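Peptide ABC transporter, peptide-binding protein (Thermus thermophilus, PDB 2D5W) binds oligopeptides, here a pentapeptide, and probably delivers them to an ABC transporter for uptake across the membrane. Local coordinates at residues Q14-L19 with Q30-E35; S34-Y39 with V247-I252. All coordinates share one frame; numbering follows the deposited sequence.

Contact 1 (Q14-L19 with Q30-E35); sequences QEPRVL and QAIKSE
Gln-30 and the backbone of Glu-15 to Arg-17 are joined by two hydrogen bonds from a single side-chain amide. Its NE2 donates to Glu-15 O at 2.9 Å, arriving well above the carbonyl plane. Its OE1 accepts from Arg-17 N, also at 2.9 Å, in the carbonyl plane and on a lone pair. A glutamine suits the place because one flat group offers both a donor and an acceptor, and the pair fixes the rotation of the amide. Ser-28 also binds OE1, and Ser-443 binds NE2.

Pro-16 lays its ring on the helix, CG 3.8 Å from Lys-33 CA; with no N-H on its nitrogen, it can face the apolar CG2 branch of Ile-32 at no polar cost. The Lys-33 chain leaves with CG anti to the backbone N (chi1 176°) and runs extended past Val-18, its CD 3.3 Å from Val-18 O. Only at chi4 (-87°) does it bend, carrying NZ to Asp-22 and Ser-28 O. Ile-32 CG1 lies 3.4 Å from Gln-14 O; both carbonyl oxygens are buried against carbon without a hydrogen-bond partner in the model.

The loop after strand 7-12 thus lies along the first turn of helix 31-40, with Gln-30 at the N-cap position, its side chain turned to the loop, and Pro-16 also touches Phe-251 on strand 246-251.

Contact 2 (S34-Y39 with V247-I252); sequences SEIEQY and VVYRFI
Ile-36 presses its CG1 onto one face of the Tyr-249 ring in a CH-pi contact, almost straight above the ring centre and 3.5 Å from the centroid. CG1 lies anti to the carbonyl carbon (chi1 -70°), which sends the branch toward the strand, and CD1 continues to the edge of Phe-251, meeting CZ at 3.8 Å. An isoleucine suits this place because its CG1-CD1 arm is long enough to cover one ring and touch the edge of the next.

At the far end of the tyrosine, its hydroxyl donates to Glu-35 OE1 over 2.6 Å, meeting the oxygen on the anti side, somewhat out of the carboxylate plane. Ser-271 also binds OE1 and Ser-272 binds OE2, so hydroxyl groups hold this buried carboxylate and probably help to stabilise its charge.

The packing is looser toward Tyr-39. Tyr-249 turns an edge to the face of that ring in an offset edge-to-face pair, centroids 6.0 Å apart and planes at 80°. Val-247 reaches the same ring at 4.2 Å, from its CG1 to Tyr-39 CE2. A water spans the two hydroxyls here, donating to Tyr-249 OH at 2.8 Å and also bonded to Tyr-39 OH. Tyrosine thus combines an apolar face with a polar tip. A leucine in place of Tyr-249 would probably leave Glu-35 OE1 and the water without their shared hydroxyl partner and deprive Ile-36 of its aromatic face.

The 34-39 turn of the helix runs nearly antiparallel to strand residues 247-251, at 166°, with 10.8 Å between these short axes. A helix packed on the face of a mixed beta sheet in this way is characteristic of the alpha/beta lobes of periplasmic-type solute-binding proteins.

From the N terminus, the chain leaves strand 7-12 and enters the loop holding residues 14-19; contact 1 closes a short connection, with ten residues outside helix and strand between its segments, at the start of helix 31-40. The same helix then carries 34-39, where contact 2 makes a far longer closure, reaching 247-252 across some two hundred residues. The contacts follow one another along the chain, sharing Ser-34 and Glu-35, and meet where Pro-16 CG packs on Ile-36 CD1 and Gln-14 and Glu-15 touch Phe-251. Together they tie the helix to the five-stranded sheet in which 7-12 and 246-251 are neighbours, close to the bound peptide, which hydrogen-bonds Gln-14 and Ala-31.

Contact 1 (Q14-L19 with Q30-E35)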
loop_
_atom_site.group_PDB
_atom_site.type_symbol
_atom_site.label_atom_id
_atom_site.label_comp_id
_atom_site.label_asym_id
_atom_site.label_seq_id
_atom_site.Cartn_x
_atom_site.Cartn_y
_atom_site.Cartn_z
ATOM N N GLN A 14 -2.243 -13.123 3.051
ATOM C CA GLN A 14 -2.789 -12.595 1.806
ATOM C C GLN A 14 -1.825 -12.962 0.694
ATOM O O GLN A 14 -0.620 -13.062 0.921
ATOM C CB GLN A 14 -2.957 -11.079 1.894
ATOM C CG GLN A 14 -3.997 -10.672 2.923
ATOM C CD GLN A 14 -4.155 -9.177 3.064
ATOM O OE1 GLN A 14 -3.837 -8.411 2.154
ATOM N NE2 GLN A 14 -4.664 -8.749 4.209
ATOM N N GLU A 15 -2.358 -13.167 -0.504
ATOM C CA GLU A 15 -1.550 -13.556 -1.653
ATOM C C GLU A 15 -1.687 -12.557 -2.799
ATOM O O GLU A 15 -2.774 -12.050 -3.059
ATOM C CB GLU A 15 -1.992 -14.943 -2.128
ATOM C CG GLU A 15 -1.159 -15.536 -3.252
ATOM C CD GLU A 15 -1.537 -16.975 -3.565
ATOM O OE1 GLU A 15 -2.306 -17.578 -2.782
ATOM O OE2 GLU A 15 -1.059 -17.514 -4.587
ATOM N N PRO A 16 -0.579 -12.253 -3.491
ATOM C CA PRO A 16 -0.665 -11.305 -4.607
ATOM C C PRO A 16 -1.607 -11.835 -5.686
ATOM O O PRO A 16 -1.614 -13.031 -5.973
ATOM C CB PRO A 16 0.771 -11.238 -5.121
ATOM C CG PRO A 16 1.595 -11.583 -3.920
ATOM C CD PRO A 16 0.810 -12.694 -3.273
ATOM N N ARG A 17 -2.400 -10.954 -6.285
ATOM C CA ARG A 17 -3.298 -11.381 -7.353
ATOM C C ARG A 17 -2.482 -11.587 -8.632
ATOM O O ARG A 17 -2.764 -12.489 -9.420
ATOM C CB ARG A 17 -4.391 -10.336 -7.573
ATOM C CG ARG A 17 -5.372 -10.667 -8.702
ATOM C CD ARG A 17 -5.962 -12.071 -8.578
ATOM N NE ARG A 17 -6.944 -12.361 -9.625
ATOM C CZ ARG A 17 -8.210 -11.956 -9.603
ATOM N NH1 ARG A 17 -9.025 -12.266 -10.604
ATOM N NH2 ARG A 17 -8.670 -11.252 -8.577
ATOM N N VAL A 18 -1.484 -10.727 -8.828
ATOM C CA VAL A 18 -0.564 -10.790 -9.965
ATOM C C VAL A 18 0.818 -10.473 -9.404
ATOM O O VAL A 18 0.929 -9.976 -8.278
ATOM C CB VAL A 18 -0.920 -9.773 -11.089
ATOM C CG1 VAL A 18 -2.240 -10.156 -11.732
ATOM C CG2 VAL A 18 -0.979 -8.364 -10.532
ATOM N N LEU A 19 1.865 -10.738 -10.180
ATOM C CA LEU A 19 3.216 -10.521 -9.689
ATOM C C LEU A 19 4.222 -10.194 -10.785
ATOM O O LEU A 19 4.070 -10.630 -11.929
ATOM C CB LEU A 19 3.683 -11.786 -8.962
ATOM C CG LEU A 19 5.008 -11.794 -8.200
ATOM C CD1 LEU A 19 4.845 -11.030 -6.897
ATOM C CD2 LEU A 19 5.432 -13.233 -7.915
ATOM N N GLN A 30 -1.321 -4.329 -3.736
ATOM C CA GLN A 30 -1.332 -5.010 -2.444
ATOM C C GLN A 30 0.006 -4.885 -1.736
ATOM O O GLN A 30 1.065 -5.028 -2.352
ATOM C CB GLN A 30 -1.595 -6.501 -2.630
ATOM C CG GLN A 30 -3.004 -6.891 -2.994
ATOM C CD GLN A 30 -3.040 -8.299 -3.541
ATOM O OE1 GLN A 30 -2.621 -8.546 -4.672
ATOM N NE2 GLN A 30 -3.514 -9.239 -2.734
ATOM N N ALA A 31 -0.043 -4.646 -0.433
ATOM C CA ALA A 31 1.171 -4.558 0.357
ATOM C C ALA A 31 1.956 -5.871 0.264
ATOM O O ALA A 31 3.182 -5.853 0.176
ATOM C CB ALA A 31 0.830 -4.255 1.813
ATOM N N ILE A 32 1.263 -7.008 0.267
ATOM C CA ILE A 32 1.974 -8.282 0.208
ATOM C C ILE A 32 2.737 -8.428 -1.107
ATOM O O ILE A 32 3.845 -8.972 -1.132
ATOM C CB ILE A 32 1.014 -9.504 0.436
ATOM C CG1 ILE A 32 1.817 -10.812 0.437
ATOM C CG2 ILE A 32 -0.071 -9.549 -0.631
ATOM C CD1 ILE A 32 2.890 -10.894 1.506
ATOM N N LYS A 33 2.159 -7.929 -2.195
ATOM C CA LYS A 33 2.812 -7.986 -3.499
ATOM C C LYS A 33 4.108 -7.164 -3.476
ATOM O O LYS A 33 5.155 -7.621 -3.932
ATOM C CB LYS A 33 1.848 -7.459 -4.565
ATOM C CG LYS A 33 2.406 -7.365 -5.980
ATOM C CD LYS A 33 1.277 -6.998 -6.939
ATOM C CE LYS A 33 1.760 -6.695 -8.345
ATOM N NZ LYS A 33 2.164 -5.270 -8.504
ATOM N N SER A 34 4.044 -5.957 -2.929
ATOM C CA SER A 34 5.227 -5.112 -2.853
ATOM C C SER A 34 6.310 -5.708 -1.962
ATOM O O SER A 34 7.495 -5.629 -2.280
ATOM C CB SER A 34 4.850 -3.722 -2.349
ATOM O OG SER A 34 4.254 -2.965 -3.385
ATOM N N GLU A 35 5.914 -6.305 -0.846
ATOM C CA GLU A 35 6.893 -6.900 0.057
ATOM C C GLU A 35 7.643 -8.036 -0.633
ATOM O O GLU A 35 8.871 -8.092 -0.603
ATOM C CB GLU A 35 6.204 -7.434 1.308
ATOM C CG GLU A 35 7.175 -7.951 2.351
ATOM C CD GLU A 35 6.465 -8.646 3.488
ATOM O OE1 GLU A 35 6.224 -9.865 3.381
ATOM O OE2 GLU A 35 6.135 -7.968 4.481
#

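Contact 2 (S34-Y39 with V247-I252)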
loop_
_atom_site.group_PDB
_atom_site.type_symbol
_atom_site.label_atom_id
_atom_site.label_comp_id
_atom_site.label_asym_id
_atom_site.label_seq_id
_atom_site.Cartn_x
_atom_site.Cartn_y
_atom_site.Cartn_z
ATOM N N SER A 34 4.044 -5.957 -2.929
ATOM C CA SER A 34 5.227 -5.112 -2.853
ATOM C C SER A 34 6.310 -5.708 -1.962
ATOM O O SER A 34 7.495 -5.629 -2.280
ATOM C CB SER A 34 4.850 -3.722 -2.349
ATOM O OG SER A 34 4.254 -2.965 -3.385
ATOM N N GLU A 35 5.914 -6.305 -0.846
ATOM C CA GLU A 35 6.893 -6.900 0.057
ATOM C C GLU A 35 7.643 -8.036 -0.633
ATOM O O GLU A 35 8.871 -8.092 -0.603
ATOM C CB GLU A 35 6.204 -7.434 1.308
ATOM C CG GLU A 35 7.175 -7.951 2.351
ATOM C CD GLU A 35 6.465 -8.646 3.488
ATOM O OE1 GLU A 35 6.224 -9.865 3.381
ATOM O OE2 GLU A 35 6.135 -7.968 4.481
ATOM N N ILE A 36 6.900 -8.941 -1.258
ATOM C CA ILE A 36 7.502 -10.068 -1.950
ATOM C C ILE A 36 8.412 -9.592 -3.073
ATOM O O ILE A 36 9.502 -10.130 -3.278
ATOM C CB ILE A 36 6.413 -10.995 -2.531
ATOM C CG1 ILE A 36 5.695 -11.707 -1.386
ATOM C CG2 ILE A 36 7.026 -12.009 -3.496
ATOM C CD1 ILE A 36 4.507 -12.527 -1.822
ATOM N N GLU A 37 7.979 -8.563 -3.790
ATOM C CA GLU A 37 8.780 -8.074 -4.897
ATOM C C GLU A 37 10.120 -7.473 -4.505
ATOM O O GLU A 37 10.990 -7.320 -5.356
ATOM C CB GLU A 37 7.955 -7.117 -5.754
ATOM C CG GLU A 37 6.919 -7.885 -6.565
ATOM C CD GLU A 37 6.117 -7.022 -7.502
ATOM O OE1 GLU A 37 5.299 -7.589 -8.261
ATOM O OE2 GLU A 37 6.294 -5.787 -7.480
ATOM N N GLN A 38 10.312 -7.142 -3.230
ATOM C CA GLN A 38 11.612 -6.621 -2.813
ATOM C C GLN A 38 12.652 -7.718 -3.023
ATOM O O GLN A 38 13.806 -7.439 -3.355
ATOM C CB GLN A 38 11.618 -6.249 -1.338
ATOM C CG GLN A 38 10.734 -5.103 -0.947
ATOM C CD GLN A 38 10.788 -4.905 0.543
ATOM O OE1 GLN A 38 11.358 -3.933 1.039
ATOM N NE2 GLN A 38 10.224 -5.854 1.275
ATOM N N TYR A 39 12.245 -8.965 -2.815
ATOM C CA TYR A 39 13.150 -10.092 -2.985
ATOM C C TYR A 39 13.503 -10.317 -4.451
ATOM O O TYR A 39 14.607 -10.759 -4.773
ATOM C CB TYR A 39 12.522 -11.379 -2.427
ATOM C CG TYR A 39 12.376 -11.395 -0.923
ATOM C CD1 TYR A 39 11.336 -10.714 -0.288
ATOM C CD2 TYR A 39 13.312 -12.056 -0.128
ATOM C CE1 TYR A 39 11.237 -10.688 1.106
ATOM C CE2 TYR A 39 13.225 -12.036 1.261
ATOM C CZ TYR A 39 12.188 -11.350 1.872
ATOM O OH TYR A 39 12.128 -11.318 3.247
ATOM N N VAL A 247 13.798 -18.857 -0.729
ATOM C CA VAL A 247 12.817 -18.130 0.071
ATOM C C VAL A 247 11.451 -18.581 -0.416
ATOM O O VAL A 247 11.163 -18.534 -1.615
ATOM C CB VAL A 247 12.913 -16.601 -0.118
ATOM C CG1 VAL A 247 11.815 -15.909 0.687
ATOM C CG2 VAL A 247 14.285 -16.101 0.313
ATOM N N VAL A 248 10.616 -19.030 0.510
ATOM C CA VAL A 248 9.284 -19.483 0.159
ATOM C C VAL A 248 8.230 -18.770 0.986
ATOM O O VAL A 248 8.295 -18.763 2.219
ATOM C CB VAL A 248 9.116 -21.004 0.400
ATOM C CG1 VAL A 248 7.682 -21.431 0.094
ATOM C CG2 VAL A 248 10.096 -21.780 -0.459
ATOM N N TYR A 249 7.281 -18.143 0.303
ATOM C CA TYR A 249 6.165 -17.491 0.973
ATOM C C TYR A 249 5.035 -18.512 0.976
ATOM O O TYR A 249 4.694 -19.069 -0.069
ATOM C CB TYR A 249 5.712 -16.251 0.204
ATOM C CG TYR A 249 6.301 -14.957 0.707
ATOM C CD1 TYR A 249 5.554 -14.096 1.516
ATOM C CD2 TYR A 249 7.604 -14.587 0.376
ATOM C CE1 TYR A 249 6.089 -12.901 1.979
ATOM C CE2 TYR A 249 8.147 -13.396 0.835
ATOM C CZ TYR A 249 7.389 -12.558 1.634
ATOM O OH TYR A 249 7.940 -11.378 2.075
ATOM N N ARG A 250 4.483 -18.778 2.155
ATOM C CA ARG A 250 3.367 -19.703 2.311
ATOM C C ARG A 250 2.150 -18.856 2.644
ATOM O O ARG A 250 2.196 -18.019 3.545
ATOM C CB ARG A 250 3.634 -20.697 3.441
ATOM C CG ARG A 250 4.551 -21.843 3.058
ATOM C CD ARG A 250 4.704 -22.812 4.216
ATOM N NE ARG A 250 3.416 -23.315 4.684
ATOM C CZ ARG A 250 3.249 -24.013 5.804
ATOM N NH1 ARG A 250 2.040 -24.430 6.156
ATOM N NH2 ARG A 250 4.293 -24.287 6.575
ATOM N N PHE A 251 1.063 -19.078 1.912
ATOM C CA PHE A 251 -0.162 -18.316 2.099
ATOM C C PHE A 251 -1.257 -19.096 2.800
ATOM O O PHE A 251 -1.657 -20.169 2.350
ATOM C CB PHE A 251 -0.666 -17.830 0.740
ATOM C CG PHE A 251 0.358 -17.046 -0.022
ATOM C CD1 PHE A 251 0.770 -15.800 0.435
ATOM C CD2 PHE A 251 0.957 -17.574 -1.162
ATOM C CE1 PHE A 251 1.767 -15.092 -0.223
ATOM C CE2 PHE A 251 1.959 -16.868 -1.829
ATOM C CZ PHE A 251 2.362 -15.626 -1.356
ATOM N N ILE A 252 -1.731 -18.543 3.912
ATOM C CA ILE A 252 -2.810 -19.142 4.693
ATOM C C ILE A 252 -3.775 -17.989 4.962
ATOM O O ILE A 252 -3.510 -17.123 5.797
ATOM C CB ILE A 252 -2.276 -19.756 6.007
ATOM C CG1 ILE A 252 -1.233 -20.835 5.683
ATOM C CG2 ILE A 252 -3.428 -20.366 6.804
ATOM C CD1 ILE A 252 -0.584 -21.466 6.904
HETATM O O HOH W 1 9.697 -10.514 4.145
#